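Local coordinates for phenazine biosynthesis protein, PhzF family (Bacillus anthracis, PDB 3EDN) that probably catalyses an isomerisation, as an enzyme of the PhzF family with a diaminopimelate epimerase-like fold, at residues P154-S159 and G237-T242. Numbering follows the deposited sequence.
Sequences PIVYGS and GAYYAT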
ATOM      1  N   PRO A 154     -35.375 -16.683  23.563  1.00 15.71           N
ATOM      2  CA  PRO A 154     -35.327 -17.174  22.188  1.00 14.43           C
ATOM      3  C   PRO A 154     -33.934 -17.326  21.603  1.00 14.48           C
ATOM      4  O   PRO A 154     -33.031 -16.543  21.908  1.00 14.51           O
ATOM      5  CB  PRO A 154     -36.123 -16.123  21.394  1.00 14.81           C
ATOM      6  CG  PRO A 154     -36.004 -14.873  22.186  1.00 15.23           C
ATOM      7  CD  PRO A 154     -35.823 -15.279  23.639  1.00 14.88           C
ATOM      8  N   ILE A 155     -33.775 -18.352  20.783  1.00 13.30           N
ATOM      9  CA  ILE A 155     -32.576 -18.520  19.971  1.00 13.69           C
ATOM     10  C   ILE A 155     -32.793 -17.704  18.710  1.00 14.01           C
ATOM     11  O   ILE A 155     -33.821 -17.856  18.031  1.00 12.75           O
ATOM     12  CB  ILE A 155     -32.320 -19.995  19.629  1.00 13.78           C
ATOM     13  CG1 ILE A 155     -32.242 -20.844  20.906  1.00 14.05           C
ATOM     14  CG2 ILE A 155     -31.050 -20.134  18.790  1.00 14.68           C
ATOM     15  CD1 ILE A 155     -32.331 -22.367  20.639  1.00 14.32           C
ATOM     16  N   VAL A 156     -31.858 -16.805  18.409  1.00 12.73           N
ATOM     17  CA  VAL A 156     -31.998 -15.940  17.247  1.00 12.24           C
ATOM     18  C   VAL A 156     -30.661 -15.742  16.557  1.00 12.15           C
ATOM     19  O   VAL A 156     -29.607 -15.834  17.184  1.00 12.32           O
ATOM     20  CB  VAL A 156     -32.553 -14.539  17.611  1.00 12.13           C
ATOM     21  CG1 VAL A 156     -33.931 -14.654  18.237  1.00 13.86           C
ATOM     22  CG2 VAL A 156     -31.582 -13.770  18.532  1.00 12.57           C
ATOM     23  N   TYR A 157     -30.715 -15.491  15.260  1.00 11.95           N
ATOM     24  CA  TYR A 157     -29.586 -14.937  14.519  1.00 12.16           C
ATOM     25  C   TYR A 157     -29.623 -13.449  14.784  1.00 11.79           C
ATOM     26  O   TYR A 157     -30.697 -12.847  14.752  1.00 12.49           O
ATOM     27  CB  TYR A 157     -29.787 -15.130  13.012  1.00 14.02           C
ATOM     28  CG  TYR A 157     -29.760 -16.556  12.507  1.00 14.65           C
ATOM     29  CD1 TYR A 157     -28.549 -17.196  12.241  1.00 14.65           C
ATOM     30  CD2 TYR A 157     -30.942 -17.260  12.273  1.00 14.07           C
ATOM     31  CE1 TYR A 157     -28.506 -18.513  11.767  1.00 15.53           C
ATOM     32  CE2 TYR A 157     -30.914 -18.572  11.801  1.00 14.78           C
ATOM     33  CZ  TYR A 157     -29.692 -19.186  11.551  1.00 14.40           C
ATOM     34  OH  TYR A 157     -29.649 -20.473  11.077  1.00 15.86           O
ATOM     35  N   GLY A 158     -28.464 -12.853  15.039  1.00 11.70           N
ATOM     36  CA  GLY A 158     -28.377 -11.413  15.253  1.00 12.47           C
ATOM     37  C   GLY A 158     -27.137 -10.821  14.600  1.00 11.37           C
ATOM     38  O   GLY A 158     -26.115 -11.490  14.463  1.00 11.27           O
ATOM     39  N   SER A 159     -27.232  -9.573  14.154  1.00 10.62           N
ATOM     40  CA  SER A 159     -26.104  -8.888  13.535  1.00 10.92           C
ATOM     41  C   SER A 159     -26.107  -7.416  13.884  1.00 10.69           C
ATOM     42  O   SER A 159     -27.152  -6.754  13.770  1.00 11.47           O
ATOM     43  CB  SER A 159     -26.199  -8.972  12.019  1.00 11.15           C
ATOM     44  OG  SER A 159     -25.265  -8.078  11.433  1.00 13.54           O
ATOM     45  N   GLY A 237     -26.053  -6.908  23.428  1.00  9.52           N
ATOM     46  CA  GLY A 237     -26.676  -5.717  24.029  1.00  9.45           C
ATOM     47  C   GLY A 237     -28.044  -5.453  23.426  1.00 10.07           C
ATOM     48  O   GLY A 237     -29.009  -5.162  24.141  1.00 11.28           O
ATOM     49  N   ALA A 238     -28.126  -5.529  22.102  1.00  9.86           N
ATOM     50  CA  ALA A 238     -29.408  -5.342  21.427  1.00 10.71           C
ATOM     51  C   ALA A 238     -30.395  -6.409  21.863  1.00 10.45           C
ATOM     52  O   ALA A 238     -31.578  -6.133  22.032  1.00 11.61           O
ATOM     53  CB  ALA A 238     -29.232  -5.387  19.932  1.00 10.12           C
ATOM     54  N   TYR A 239     -29.911  -7.636  21.988  1.00 10.39           N
ATOM     55  CA  TYR A 239     -30.731  -8.754  22.418  1.00 10.83           C
ATOM     56  C   TYR A 239     -31.261  -8.486  23.826  1.00 11.80           C
ATOM     57  O   TYR A 239     -32.449  -8.663  24.104  1.00 12.33           O
ATOM     58  CB  TYR A 239     -29.891 -10.035  22.380  1.00 11.10           C
ATOM     59  CG  TYR A 239     -30.641 -11.281  22.755  1.00 10.46           C
ATOM     60  CD1 TYR A 239     -31.170 -12.121  21.777  1.00 10.70           C
ATOM     61  CD2 TYR A 239     -30.796 -11.646  24.085  1.00 10.58           C
ATOM     62  CE1 TYR A 239     -31.849 -13.277  22.126  1.00 10.96           C
ATOM     63  CE2 TYR A 239     -31.470 -12.803  24.440  1.00 11.01           C
ATOM     64  CZ  TYR A 239     -32.013 -13.594  23.466  1.00 11.06           C
ATOM     65  OH  TYR A 239     -32.649 -14.742  23.848  1.00 11.74           O
ATOM     66  N   TYR A 240     -30.387  -8.044  24.726  1.00 11.40           N
ATOM     67  CA  TYR A 240     -30.766  -7.760  26.108  1.00 12.60           C
ATOM     68  C   TYR A 240     -31.866  -6.719  26.157  1.00 13.54           C
ATOM     69  O   TYR A 240     -32.858  -6.888  26.873  1.00 12.77           O
ATOM     70  CB  TYR A 240     -29.530  -7.250  26.849  1.00 14.10           C
ATOM     71  CG  TYR A 240     -29.641  -7.108  28.351  1.00 14.54           C
ATOM     72  CD1 TYR A 240     -29.524  -8.211  29.180  1.00 14.16           C
ATOM     73  CD2 TYR A 240     -29.818  -5.862  28.933  1.00 15.78           C
ATOM     74  CE1 TYR A 240     -29.589  -8.088  30.555  1.00 15.10           C
ATOM     75  CE2 TYR A 240     -29.885  -5.720  30.304  1.00 16.90           C
ATOM     76  CZ  TYR A 240     -29.772  -6.835  31.107  1.00 16.26           C
ATOM     77  OH  TYR A 240     -29.835  -6.708  32.476  1.00 18.49           O
ATOM     78  N   ALA A 241     -31.693  -5.652  25.388  1.00 13.51           N
ATOM     79  CA  ALA A 241     -32.657  -4.555  25.348  1.00 14.89           C
ATOM     80  C   ALA A 241     -33.974  -4.970  24.690  1.00 16.84           C
ATOM     81  O   ALA A 241     -34.987  -4.318  24.907  1.00 17.64           O
ATOM     82  CB  ALA A 241     -32.054  -3.348  24.616  1.00 14.61           C
ATOM     83  N   THR A 242     -33.953  -6.038  23.890  1.00 18.31           N
ATOM     84  CA  THR A 242     -35.128  -6.464  23.120  1.00 21.21           C
ATOM     85  C   THR A 242     -35.902  -7.597  23.807  1.00 22.36           C
ATOM     86  O   THR A 242     -37.141  -7.646  23.714  1.00 24.16           O
ATOM     87  CB  THR A 242     -34.727  -6.877  21.675  1.00 21.79           C
ATOM     88  OG1 THR A 242     -34.001  -5.807  21.050  1.00 23.85           O
ATOM     89  CG2 THR A 242     -35.969  -7.184  20.821  1.00 23.32           C
TER
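In this diaminopimelate epimerase-like fold, helix 230-244 lies against strand 156-159 and the loop residues 154-155 that lead into the strand, and Y239 is the helix residue that touches the other segment, at P154 and V156. Its CG stands anti to the backbone N (chi1 -178°), which carries the ring away from the helix and brings the phenol oxygen up to the loop. There Y239 OH donates a hydrogen bond of 2.7 Å to P154 O, arriving in the carbonyl plane on a lone pair, with a C=O...O angle of 135°. The hydroxyl is also close to the proline ring, 3.2 Å from P154 CD to Y239 OH, so the same residue meets it with both its carbonyl and its pyrrolidine. Further along the ring, V156 CG2 adds an apolar contact beside the hydrogen bond to P154 O, 3.6 Å from Y239 CE1 and 3.7 Å from Y239 CD1. Y239 is buried, with V156 CG2 and P154 O both at its edge, near the ring plane. Strand 156-159 is itself held between strands 127-130 and 163-168, antiparallel to both; I166 and P168 of the latter also touch Y239, while F128 touches V156, A238 and T242. On the helix, where the turn widens at 240-242, T242 OG1 gives a 2.6 Å hydrogen bond back to A238 O, its donor tilted 30° from the carbonyl plane.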